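PDB 3F8T: predicted ATPase involved in replication control, Cdc46/Mcm family from Methanopyrus kandleri AV19, which probably binds ATP and single-stranded DNA, as members of the MCM family of replicative helicases do. Local coordinates for residues E195-A200 and L398-Y402; F208-I212 and L225-F230; L229-V233 and Y402-I407; H410-E414 and K460-R464. The protein carries 2 engineered substitutions. One frame throughout, in Å; residues are numbered along the deposited sequence.

Contact 1 (E195-A200 and L398-Y402)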
loop_
_atom_site.group_PDB
_atom_site.type_symbol
_atom_site.label_atom_id
_atom_site.label_comp_id
_atom_site.label_asym_id
_atom_site.label_seq_id
_atom_site.Cartn_x
_atom_site.Cartn_y
_atom_site.Cartn_z
ATOM N N GLU A 195 14.253 -12.157 16.301
ATOM C CA GLU A 195 14.652 -12.581 14.948
ATOM C C GLU A 195 14.970 -11.361 14.091
ATOM O O GLU A 195 15.971 -11.341 13.380
ATOM C CB GLU A 195 13.552 -13.377 14.240
ATOM C CG GLU A 195 13.132 -14.692 14.878
ATOM C CD GLU A 195 12.188 -15.471 13.957
ATOM O OE1 GLU A 195 12.666 -16.104 12.984
ATOM O OE2 GLU A 195 10.962 -15.425 14.188
ATOM N N PHE A 196 14.100 -10.354 14.160
ATOM C CA PHE A 196 14.275 -9.099 13.411
ATOM C C PHE A 196 15.608 -8.454 13.760
ATOM O O PHE A 196 16.376 -8.089 12.876
ATOM C CB PHE A 196 13.129 -8.120 13.715
ATOM C CG PHE A 196 11.794 -8.473 13.083
ATOM C CD1 PHE A 196 11.604 -9.640 12.341
ATOM C CD2 PHE A 196 10.705 -7.623 13.273
ATOM C CE1 PHE A 196 10.367 -9.928 11.780
ATOM C CE2 PHE A 196 9.452 -7.908 12.738
ATOM C CZ PHE A 196 9.277 -9.063 11.986
ATOM N N ARG A 197 15.897 -8.322 15.057
ATOM C CA ARG A 197 17.144 -7.687 15.470
ATOM C C ARG A 197 18.357 -8.461 14.976
ATOM O O ARG A 197 19.327 -7.859 14.526
ATOM C CB ARG A 197 17.211 -7.466 16.985
ATOM C CG ARG A 197 18.474 -6.715 17.438
ATOM C CD ARG A 197 18.651 -5.356 16.714
ATOM N NE ARG A 197 17.469 -4.491 16.799
ATOM C CZ ARG A 197 17.300 -3.386 16.074
ATOM N NH1 ARG A 197 18.236 -3.015 15.211
ATOM N NH2 ARG A 197 16.198 -2.652 16.206
ATOM N N GLU A 198 18.285 -9.792 15.023
ATOM C CA GLU A 198 19.356 -10.629 14.486
ATOM C C GLU A 198 19.552 -10.431 12.988
ATOM O O GLU A 198 20.684 -10.324 12.523
ATOM C CB GLU A 198 19.107 -12.101 14.808
ATOM C CG GLU A 198 19.395 -12.433 16.281
ATOM C CD GLU A 198 18.912 -13.815 16.661
ATOM O OE1 GLU A 198 19.052 -14.738 15.830
ATOM O OE2 GLU A 198 18.395 -13.974 17.789
ATOM N N LEU A 199 18.453 -10.360 12.244
ATOM C CA LEU A 199 18.534 -10.124 10.797
ATOM C C LEU A 199 19.198 -8.773 10.525
ATOM O O LEU A 199 20.154 -8.693 9.746
ATOM C CB LEU A 199 17.143 -10.228 10.140
ATOM C CG LEU A 199 17.012 -10.149 8.610
ATOM C CD1 LEU A 199 18.029 -11.038 7.910
ATOM C CD2 LEU A 199 15.589 -10.507 8.169
ATOM N N ALA A 200 18.721 -7.726 11.193
ATOM C CA ALA A 200 19.315 -6.378 11.085
ATOM C C ALA A 200 20.828 -6.315 11.320
ATOM O O ALA A 200 21.547 -5.602 10.615
ATOM C CB ALA A 200 18.606 -5.415 12.014
ATOM N N LEU A 398 9.064 -14.527 7.331
ATOM C CA LEU A 398 9.941 -13.680 8.113
ATOM C C LEU A 398 10.382 -12.477 7.290
ATOM O O LEU A 398 10.229 -11.343 7.738
ATOM C CB LEU A 398 11.161 -14.452 8.650
ATOM C CG LEU A 398 12.196 -13.582 9.399
ATOM C CD1 LEU A 398 11.691 -13.097 10.753
ATOM C CD2 LEU A 398 13.578 -14.241 9.544
ATOM N N LEU A 399 10.894 -12.729 6.087
ATOM C CA LEU A 399 11.368 -11.656 5.207
ATOM C C LEU A 399 10.297 -10.596 4.955
ATOM O O LEU A 399 10.572 -9.395 5.032
ATOM C CB LEU A 399 11.866 -12.230 3.873
ATOM C CG LEU A 399 13.113 -13.127 3.948
ATOM C CD1 LEU A 399 13.578 -13.541 2.545
ATOM C CD2 LEU A 399 14.229 -12.447 4.704
ATOM N N ARG A 400 9.082 -11.038 4.653
ATOM C CA ARG A 400 8.000 -10.093 4.336
ATOM C C ARG A 400 7.558 -9.312 5.573
ATOM O O ARG A 400 7.328 -8.098 5.514
ATOM C CB ARG A 400 6.807 -10.831 3.747
ATOM C CG ARG A 400 5.787 -9.903 3.088
ATOM C CD ARG A 400 4.488 -10.636 2.779
ATOM N NE ARG A 400 4.732 -12.020 2.362
ATOM C CZ ARG A 400 4.492 -13.105 3.099
ATOM N NH1 ARG A 400 3.979 -13.007 4.326
ATOM N NH2 ARG A 400 4.764 -14.301 2.596
ATOM N N ARG A 401 7.417 -10.021 6.694
ATOM C CA ARG A 401 7.039 -9.356 7.952
ATOM C C ARG A 401 8.102 -8.362 8.442
ATOM O O ARG A 401 7.754 -7.290 8.944
ATOM C CB ARG A 401 6.698 -10.383 9.034
ATOM C CG ARG A 401 5.342 -11.024 8.824
ATOM C CD ARG A 401 5.149 -12.174 9.795
ATOM N NE ARG A 401 4.990 -11.690 11.158
ATOM C CZ ARG A 401 3.848 -11.246 11.674
ATOM N NH1 ARG A 401 2.733 -11.221 10.945
ATOM N NH2 ARG A 401 3.827 -10.836 12.933
ATOM N N TYR A 402 9.379 -8.703 8.283
ATOM C CA TYR A 402 10.477 -7.782 8.595
ATOM C C TYR A 402 10.374 -6.519 7.746
ATOM O O TYR A 402 10.551 -5.424 8.257
ATOM C CB TYR A 402 11.815 -8.454 8.301
ATOM C CG TYR A 402 13.067 -7.648 8.584
ATOM C CD1 TYR A 402 13.630 -7.642 9.850
ATOM C CD2 TYR A 402 13.733 -6.962 7.566
ATOM C CE1 TYR A 402 14.787 -6.940 10.121
ATOM C CE2 TYR A 402 14.904 -6.259 7.815
ATOM C CZ TYR A 402 15.430 -6.251 9.098
ATOM O OH TYR A 402 16.602 -5.587 9.367
#

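Contact 2 (F208-I212 and L225-F230)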
loop_
_atom_site.group_PDB
_atom_site.type_symbol
_atom_site.label_atom_id
_atom_site.label_comp_id
_atom_site.label_asym_id
_atom_site.label_seq_id
_atom_site.Cartn_x
_atom_site.Cartn_y
_atom_site.Cartn_z
ATOM N N PHE A 208 18.107 -10.634 1.317
ATOM C CA PHE A 208 16.972 -10.280 0.474
ATOM C C PHE A 208 17.317 -10.423 -1.005
ATOM O O PHE A 208 16.492 -10.902 -1.779
ATOM C CB PHE A 208 16.482 -8.853 0.775
ATOM C CG PHE A 208 15.507 -8.762 1.902
ATOM C CD1 PHE A 208 15.948 -8.550 3.208
ATOM C CD2 PHE A 208 14.132 -8.879 1.660
ATOM C CE1 PHE A 208 15.020 -8.435 4.259
ATOM C CE2 PHE A 208 13.204 -8.768 2.694
ATOM C CZ PHE A 208 13.652 -8.564 4.002
ATOM N N ALA A 209 18.544 -10.049 -1.384
ATOM C CA ALA A 209 19.004 -10.109 -2.775
ATOM C C ALA A 209 18.980 -11.538 -3.307
ATOM O O ALA A 209 18.544 -11.796 -4.421
ATOM C CB ALA A 209 20.423 -9.522 -2.893
ATOM N N ARG A 210 19.452 -12.471 -2.491
ATOM C CA ARG A 210 19.449 -13.883 -2.859
ATOM C C ARG A 210 18.047 -14.470 -2.870
ATOM O O ARG A 210 17.724 -15.322 -3.709
ATOM C CB ARG A 210 20.373 -14.682 -1.938
ATOM C CG ARG A 210 21.798 -14.776 -2.484
ATOM C CD ARG A 210 22.809 -14.110 -1.595
ATOM N NE ARG A 210 24.189 -14.343 -2.037
ATOM C CZ ARG A 210 24.792 -13.680 -3.024
ATOM N NH1 ARG A 210 26.054 -13.956 -3.338
ATOM N NH2 ARG A 210 24.137 -12.740 -3.704
ATOM N N ALA A 211 17.195 -14.000 -1.962
ATOM C CA ALA A 211 15.801 -14.417 -1.966
ATOM C C ALA A 211 15.135 -14.029 -3.284
ATOM O O ALA A 211 14.402 -14.820 -3.867
ATOM C CB ALA A 211 15.056 -13.802 -0.791
ATOM N N ILE A 212 15.419 -12.821 -3.758
ATOM C CA ILE A 212 14.794 -12.293 -4.970
ATOM C C ILE A 212 15.344 -12.885 -6.264
ATOM O O ILE A 212 14.579 -13.244 -7.176
ATOM C CB ILE A 212 14.913 -10.745 -5.031
ATOM C CG1 ILE A 212 14.135 -10.106 -3.873
ATOM C CG2 ILE A 212 14.419 -10.224 -6.389
ATOM C CD1 ILE A 212 14.435 -8.621 -3.674
ATOM N N LEU A 225 16.629 -4.662 -6.439
ATOM C CA LEU A 225 15.246 -5.016 -6.124
ATOM C C LEU A 225 14.984 -5.118 -4.622
ATOM O O LEU A 225 13.904 -4.751 -4.164
ATOM C CB LEU A 225 14.852 -6.317 -6.825
ATOM C CG LEU A 225 15.038 -6.351 -8.351
ATOM C CD1 LEU A 225 14.348 -7.575 -8.925
ATOM C CD2 LEU A 225 14.466 -5.135 -8.991
ATOM N N ALA A 226 15.952 -5.644 -3.865
ATOM C CA ALA A 226 15.848 -5.640 -2.396
ATOM C C ALA A 226 15.665 -4.211 -1.856
ATOM O O ALA A 226 14.734 -3.928 -1.099
ATOM C CB ALA A 226 17.068 -6.285 -1.773
ATOM N N LEU A 227 16.532 -3.296 -2.278
ATOM C CA LEU A 227 16.443 -1.924 -1.789
ATOM C C LEU A 227 15.171 -1.232 -2.311
ATOM O O LEU A 227 14.560 -0.424 -1.623
ATOM C CB LEU A 227 17.727 -1.148 -2.133
ATOM C CG LEU A 227 18.993 -1.656 -1.406
ATOM C CD1 LEU A 227 20.226 -1.058 -2.030
ATOM C CD2 LEU A 227 18.956 -1.343 0.103
ATOM N N GLN A 228 14.750 -1.553 -3.527
ATOM C CA GLN A 228 13.441 -1.050 -3.982
ATOM C C GLN A 228 12.279 -1.410 -3.022
ATOM O O GLN A 228 11.464 -0.549 -2.677
ATOM C CB GLN A 228 13.127 -1.502 -5.413
ATOM C CG GLN A 228 11.744 -1.023 -5.880
ATOM C CD GLN A 228 11.424 -1.488 -7.270
ATOM O OE1 GLN A 228 11.594 -2.666 -7.590
ATOM N NE2 GLN A 228 10.963 -0.561 -8.124
ATOM N N LEU A 229 12.229 -2.660 -2.570
ATOM C CA LEU A 229 11.208 -3.073 -1.588
ATOM C C LEU A 229 11.239 -2.190 -0.346
ATOM O O LEU A 229 10.201 -1.741 0.130
ATOM C CB LEU A 229 11.381 -4.541 -1.178
ATOM C CG LEU A 229 10.916 -5.550 -2.247
ATOM C CD1 LEU A 229 11.473 -6.943 -1.901
ATOM C CD2 LEU A 229 9.405 -5.588 -2.377
ATOM N N PHE A 230 12.443 -1.892 0.119
ATOM C CA PHE A 230 12.647 -1.056 1.305
ATOM C C PHE A 230 12.474 0.451 1.050
ATOM O O PHE A 230 12.690 1.276 1.954
ATOM C CB PHE A 230 13.994 -1.388 1.941
ATOM C CG PHE A 230 13.953 -2.654 2.771
ATOM C CD1 PHE A 230 14.159 -3.902 2.181
ATOM C CD2 PHE A 230 13.665 -2.591 4.134
ATOM C CE1 PHE A 230 14.092 -5.066 2.943
ATOM C CE2 PHE A 230 13.608 -3.752 4.905
ATOM C CZ PHE A 230 13.827 -4.989 4.307
#

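Contact 3 (L229-V233 and Y402-I407)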
loop_
_atom_site.group_PDB
_atom_site.type_symbol
_atom_site.label_atom_id
_atom_site.label_comp_id
_atom_site.label_asym_id
_atom_site.label_seq_id
_atom_site.Cartn_x
_atom_site.Cartn_y
_atom_site.Cartn_z
ATOM N N LEU A 229 12.229 -2.660 -2.570
ATOM C CA LEU A 229 11.208 -3.073 -1.588
ATOM C C LEU A 229 11.239 -2.190 -0.346
ATOM O O LEU A 229 10.201 -1.741 0.130
ATOM C CB LEU A 229 11.381 -4.541 -1.178
ATOM C CG LEU A 229 10.916 -5.550 -2.247
ATOM C CD1 LEU A 229 11.473 -6.943 -1.901
ATOM C CD2 LEU A 229 9.405 -5.588 -2.377
ATOM N N PHE A 230 12.443 -1.892 0.119
ATOM C CA PHE A 230 12.647 -1.056 1.305
ATOM C C PHE A 230 12.474 0.451 1.050
ATOM O O PHE A 230 12.690 1.276 1.954
ATOM C CB PHE A 230 13.994 -1.388 1.941
ATOM C CG PHE A 230 13.953 -2.654 2.771
ATOM C CD1 PHE A 230 14.159 -3.902 2.181
ATOM C CD2 PHE A 230 13.665 -2.591 4.134
ATOM C CE1 PHE A 230 14.092 -5.066 2.943
ATOM C CE2 PHE A 230 13.608 -3.752 4.905
ATOM C CZ PHE A 230 13.827 -4.989 4.307
ATOM N N SER A 231 12.067 0.801 -0.167
ATOM C CA SER A 231 11.753 2.200 -0.482
ATOM C C SER A 231 10.244 2.445 -0.537
ATOM O O SER A 231 9.805 3.555 -0.847
ATOM C CB SER A 231 12.387 2.602 -1.810
ATOM O OG SER A 231 11.603 2.135 -2.886
ATOM N N CYS A 232 9.456 1.410 -0.273
ATOM C CA CYS A 232 8.002 1.497 -0.356
ATOM C C CYS A 232 7.383 2.319 0.784
ATOM O O CYS A 232 6.872 1.767 1.751
ATOM C CB CYS A 232 7.393 0.093 -0.388
ATOM S SG CYS A 232 7.588 -0.727 -1.970
ATOM N N VAL A 233 7.446 3.636 0.678
ATOM C CA VAL A 233 6.890 4.502 1.733
ATOM C C VAL A 233 6.063 5.616 1.102
ATOM O O VAL A 233 6.204 5.885 -0.087
ATOM C CB VAL A 233 7.987 5.083 2.683
ATOM C CG1 VAL A 233 8.879 3.980 3.291
ATOM C CG2 VAL A 233 8.834 6.077 1.979
ATOM N N TYR A 402 9.379 -8.703 8.283
ATOM C CA TYR A 402 10.477 -7.782 8.595
ATOM C C TYR A 402 10.374 -6.519 7.746
ATOM O O TYR A 402 10.551 -5.424 8.257
ATOM C CB TYR A 402 11.815 -8.454 8.301
ATOM C CG TYR A 402 13.067 -7.648 8.584
ATOM C CD1 TYR A 402 13.630 -7.642 9.850
ATOM C CD2 TYR A 402 13.733 -6.962 7.566
ATOM C CE1 TYR A 402 14.787 -6.940 10.121
ATOM C CE2 TYR A 402 14.904 -6.259 7.815
ATOM C CZ TYR A 402 15.430 -6.251 9.098
ATOM O OH TYR A 402 16.602 -5.587 9.367
ATOM N N LEU A 403 10.101 -6.687 6.451
ATOM C CA LEU A 403 9.964 -5.536 5.548
ATOM C C LEU A 403 8.831 -4.631 6.002
ATOM O O LEU A 403 9.002 -3.419 6.142
ATOM C CB LEU A 403 9.704 -6.001 4.118
ATOM C CG LEU A 403 9.368 -4.949 3.049
ATOM C CD1 LEU A 403 10.490 -3.911 2.877
ATOM C CD2 LEU A 403 9.098 -5.667 1.730
ATOM N N LEU A 404 7.675 -5.232 6.245
ATOM C CA LEU A 404 6.499 -4.494 6.705
ATOM C C LEU A 404 6.810 -3.695 7.962
ATOM O O LEU A 404 6.391 -2.517 8.113
ATOM C CB LEU A 404 5.355 -5.477 6.990
ATOM C CG LEU A 404 4.577 -6.014 5.786
ATOM C CD1 LEU A 404 3.606 -7.090 6.242
ATOM C CD2 LEU A 404 3.815 -4.896 5.081
ATOM N N TYR A 405 7.494 -4.364 8.880
ATOM C CA TYR A 405 7.920 -3.760 10.128
ATOM C C TYR A 405 8.859 -2.570 9.865
ATOM O O TYR A 405 8.630 -1.438 10.354
ATOM C CB TYR A 405 8.591 -4.824 10.998
ATOM C CG TYR A 405 8.999 -4.329 12.361
ATOM C CD1 TYR A 405 8.053 -4.125 13.365
ATOM C CD2 TYR A 405 10.333 -4.070 12.649
ATOM C CE1 TYR A 405 8.441 -3.661 14.624
ATOM C CE2 TYR A 405 10.725 -3.611 13.892
ATOM C CZ TYR A 405 9.780 -3.418 14.867
ATOM O OH TYR A 405 10.179 -2.960 16.090
ATOM N N ALA A 406 9.896 -2.815 9.072
ATOM C CA ALA A 406 10.917 -1.801 8.780
ATOM C C ALA A 406 10.319 -0.529 8.160
ATOM O O ALA A 406 10.695 0.586 8.540
ATOM C CB ALA A 406 12.002 -2.400 7.846
ATOM N N ILE A 407 9.393 -0.709 7.215
ATOM C CA ILE A 407 8.739 0.416 6.508
ATOM C C ILE A 407 7.941 1.279 7.473
ATOM O O ILE A 407 7.998 2.517 7.409
ATOM C CB ILE A 407 7.771 -0.068 5.372
ATOM C CG1 ILE A 407 8.538 -0.715 4.220
ATOM C CG2 ILE A 407 6.887 1.131 4.812
ATOM C CD1 ILE A 407 7.591 -1.438 3.214
#

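Contact 4 (H410-E414 and K460-R464). Engineered in segment 410-414: Ala412 (natural residue Lys).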
loop_
_atom_site.group_PDB
_atom_site.type_symbol
_atom_site.label_atom_id
_atom_site.label_comp_id
_atom_site.label_asym_id
_atom_site.label_seq_id
_atom_site.Cartn_x
_atom_site.Cartn_y
_atom_site.Cartn_z
ATOM N N HIS A 410 10.478 2.774 10.309
ATOM C CA HIS A 410 11.537 3.686 9.844
ATOM C C HIS A 410 11.197 4.375 8.517
ATOM O O HIS A 410 11.929 4.228 7.537
ATOM C CB HIS A 410 12.869 2.933 9.800
ATOM C CG HIS A 410 13.211 2.306 11.116
ATOM N ND1 HIS A 410 13.768 3.022 12.154
ATOM C CD2 HIS A 410 12.983 1.061 11.598
ATOM C CE1 HIS A 410 13.903 2.236 13.208
ATOM N NE2 HIS A 410 13.432 1.041 12.898
ATOM N N PRO A 411 10.077 5.133 8.486
ATOM C CA PRO A 411 9.623 5.704 7.218
ATOM C C PRO A 411 10.568 6.771 6.693
ATOM O O PRO A 411 10.651 6.974 5.478
ATOM C CB PRO A 411 8.265 6.329 7.566
ATOM C CG PRO A 411 8.353 6.628 9.049
ATOM C CD PRO A 411 9.182 5.494 9.607
ATOM N N ALA A 412 11.293 7.434 7.587
ATOM C CA ALA A 412 12.006 8.642 7.186
ATOM C C ALA A 412 13.427 8.765 7.727
ATOM O O ALA A 412 13.711 9.700 8.488
ATOM C CB ALA A 412 11.163 9.886 7.561
ATOM N N PRO A 413 14.344 7.846 7.328
ATOM C CA PRO A 413 15.712 8.025 7.803
ATOM C C PRO A 413 16.338 9.240 7.131
ATOM O O PRO A 413 15.923 9.608 6.033
ATOM C CB PRO A 413 16.449 6.765 7.338
ATOM C CG PRO A 413 15.460 5.919 6.644
ATOM C CD PRO A 413 14.209 6.697 6.412
ATOM N N GLU A 414 17.321 9.842 7.800
ATOM C CA GLU A 414 17.955 11.072 7.327
ATOM C C GLU A 414 19.472 10.933 7.337
ATOM O O GLU A 414 20.045 10.265 8.191
ATOM C CB GLU A 414 17.522 12.285 8.191
ATOM C CG GLU A 414 16.000 12.582 8.218
ATOM C CD GLU A 414 15.425 13.135 6.908
ATOM O OE1 GLU A 414 16.197 13.470 5.981
ATOM O OE2 GLU A 414 14.182 13.247 6.805
ATOM N N LYS A 460 18.866 5.582 1.911
ATOM C CA LYS A 460 17.753 5.584 2.861
ATOM C C LYS A 460 17.124 4.180 2.942
ATOM O O LYS A 460 16.837 3.680 4.032
ATOM C CB LYS A 460 16.708 6.630 2.459
ATOM C CG LYS A 460 17.172 8.114 2.646
ATOM C CD LYS A 460 16.061 9.086 2.198
ATOM C CE LYS A 460 16.353 10.543 2.590
ATOM N NZ LYS A 460 15.407 11.468 1.857
ATOM N N ALA A 461 16.905 3.551 1.783
ATOM C CA ALA A 461 16.371 2.188 1.757
ATOM C C ALA A 461 17.249 1.207 2.522
ATOM O O ALA A 461 16.742 0.375 3.300
ATOM C CB ALA A 461 16.148 1.714 0.314
ATOM N N HIS A 462 18.571 1.317 2.350
ATOM C CA HIS A 462 19.465 0.430 3.069
ATOM C C HIS A 462 19.430 0.717 4.585
ATOM O O HIS A 462 19.515 -0.205 5.398
ATOM C CB HIS A 462 20.893 0.470 2.528
ATOM C CG HIS A 462 21.788 -0.537 3.182
ATOM N ND1 HIS A 462 21.650 -1.895 2.978
ATOM C CD2 HIS A 462 22.786 -0.392 4.083
ATOM C CE1 HIS A 462 22.547 -2.543 3.702
ATOM N NE2 HIS A 462 23.247 -1.655 4.384
ATOM N N ALA A 463 19.288 1.987 4.966
ATOM C CA ALA A 463 19.163 2.317 6.394
ATOM C C ALA A 463 17.877 1.701 6.973
ATOM O O ALA A 463 17.886 1.158 8.083
ATOM C CB ALA A 463 19.221 3.837 6.619
ATOM N N ARG A 464 16.773 1.749 6.223
ATOM C CA ARG A 464 15.547 1.046 6.664
ATOM C C ARG A 464 15.793 -0.454 6.864
ATOM O O ARG A 464 15.282 -1.069 7.816
ATOM C CB ARG A 464 14.385 1.273 5.678
ATOM C CG ARG A 464 13.945 2.733 5.631
ATOM C CD ARG A 464 12.608 2.972 4.918
ATOM N NE ARG A 464 12.894 3.189 3.520
ATOM C CZ ARG A 464 12.993 4.362 2.927
ATOM N NH1 ARG A 464 12.757 5.499 3.572
ATOM N NH2 ARG A 464 13.291 4.382 1.654
HETATM O O HOH W 1 15.754 13.680 3.536
#

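Contact 1 (E195-A200 and L398-Y402)
A chi1 of -179° in Tyr402 sets CG opposite the backbone N and carries the phenol ring off helix 396-409 and alongside Phe196 of helix 190-201, the two side chains running in opposite directions. Phe196 has its CG anti to the carbonyl carbon instead, and this brings the phenyl ring back over the start of Tyr402. The rings form a T-shaped pair, centroids 5.5 Å apart and planes at 84°, in which an edge of Tyr402 is turned to a face of Phe196. Tyr402 CA lies over the same ring of Phe196, 4.1 Å from its centroid, so backbone and ring of one residue both meet the phenyl group. At the edge of that phenyl, Leu398 CD1 approaches Phe196 CE1 to 3.6 Å and also touches Glu195, whose OE1 and CB come near. A CH-pi contact covers the tyrosine: Leu199 CD2 sits almost above the ring centre, 3.9 Å from the Tyr402 centroid. The axes of segments 195-200 and 398-402 run at 88° to each other and approach to 10.9 Å, and the crossing joins the MCM P-loop region to the AAA-lid region of this AAA+ family. The phenol oxygen ends beside helix 190-201, Tyr402 OH lying 3.3 Å from Ala200 CB, and is hydrogen-bonded to the backbone O of Met465. Leu199 CD2 also reaches Leu399 CD2, at 4.2 Å. Near the outer margin, Arg401 rests its CB by Phe196 CZ and sends its guanidinium group to a salt bridge with Glu192.

Contact 2 (F208-I212 and L225-F230)
Phe230 points its CE1-CZ edge straight at the face of Phe208, in a T-shaped pair with centroids 4.9 Å apart and planes at 90°. CE1 of Phe230 stands over the centre of the Phe208 ring, while the closest carbons are Phe208 CZ and Phe230 CZ at 3.6 Å. Beside the rings, Phe208 CB meets Ala226 CB at 3.7 Å, the small methyl letting the backbones come close. Ile212, one turn on from Phe208, lays CD1 against the backbone of Ala226 and against Leu229 CD1 (3.8 Å), and its other branch, CG2, against Leu225 CD1 (3.7 Å). The segments 208-212 and 225-229 of helices 204-212 and 219-229 run at 109° to each other, an apolar helix pair within the MCM P-loop domain. With an alanine at Phe208 the edge of Phe230 would probably lose the face it packs on, leaving a gap between Phe230 and Tyr402. Further out, Tyr402 of helix 396-409 packs on Phe208, and Met465 of helix 449-465 touches both Ala226 and Phe230. On the other flank, Val258 and Ile254 of helix 248-261 back Ile212, Leu229 and Leu225, and Leu343 of strand 341-346 packs on Leu225.

Contact 3 (L229-V233 and Y402-I407)
Leu403 CD1 is the main bump of this interface: it sits squarely on a face of the Phe230 ring, 3.5 Å from the centroid and 3° off the ring normal. Leu403 gets there with CG anti to the backbone N (chi1 173°), which swings its two methyls toward the turn; CD2 takes the neighbouring place, 3.9 Å from Leu229 CB. The rim of the Phe230 ring drops into a notch on helix 396-409 between Tyr402 and Ala406. There Phe230 CE2 meets Ala406 CB at 3.6 Å, and CZ meets the edge of Tyr402 at CD2, the two side chains crossing at about a right angle. A type I beta turn from Leu229 to Cys232, starting on the last residue of helix 219-229, gives the P-loop domain the curved surface against which the helix of the AAA-lid region lies. A serine at Phe230 would probably leave Leu403 CD1 with no ring to cover and a gap between Tyr402 and Ala406. Ile407, one turn beyond Leu403, fills the part of this surface nearer Val233: CD1 reaches Cys232 CB at 3.9 Å, while CG2 lies against Val233 CG1 (3.8 Å). Cys232 is the centre of an inverse gamma turn, and its carbonyl O comes to 3.1 Å from Ile407 CG2, a tight approach. Ala461 and Met465 of helix 449-465 also touch Phe230.

Contact 4 (H410-E414 and K460-R464)
The guanidinium group of Arg464 is gripped from several sides: NH1 makes a weak, bent hydrogen bond to Pro411 O (3.2 Å, 122° at the hydrogen) and a salt bridge to Glu238, while NE probably bonds to the backbone O of Phe230. The bend of the side chain at chi3 (-89°) turns the group back toward the previous turn of its helix, where Lys460 O lies 4.0 Å above the guanidinium plane. These partners are likely to hold the buried charge in place and limit its rotation. The aliphatic part of Arg464 is used as well, since CG packs on Pro413 CG at 3.7 Å and the two side chains cross at about a right angle. Pro413 also sets its CB against Ala463 CB (4.1 Å), and so lies on Ala463 and Arg464 together. Lys460 runs out extended, its CE beside Pro413 O, and carries NZ to a salt bridge with Glu238, the acid that Arg464 also uses. A water links this lysine to the start of strand 414-415: it accepts from Lys460 NZ at 2.8 Å and donates to Glu414 OE1. Glu414 OE1 and Lys460 NZ themselves stay 4.7 Å apart. His410, the first residue to leave helical geometry after helix 396-409, sets its O against Arg464 CD (3.0 Å), while ND1 is tied to Asp469. Within the AAA-lid region the loop 410-414 thus runs from the end of helix 396-409 across helix 449-465 to the short strand 414-415, where Glu414 pairs by backbone bonds with Asp469 and Val471, and Val471 of strand 470-471 packs on Pro413.

Helix 396-409 is common to contacts 1 and 3, which share Tyr402 and lie 11 Å apart between centres; contact 2 shares Leu229 and Phe230 with contact 3, their centres 10 Å apart. Rings link contacts 1 to 3: Phe208 CE1 lies 3.8 Å from Tyr402 CD2, and Phe196 CD2 3.6 Å from Tyr405 CD2. Contact 4 meets contact 3, centres 9 Å apart, through a probable hydrogen bond of Arg464 NE to Phe230 O and packing of Ala406 CB on Arg464 O. Contacts 1 and 4 do not touch, their nearest atoms about 5 Å apart. Contacts 1 and 3 bridge the P-loop and AAA-lid regions, contact 2 lies within the first and contact 4 within the second.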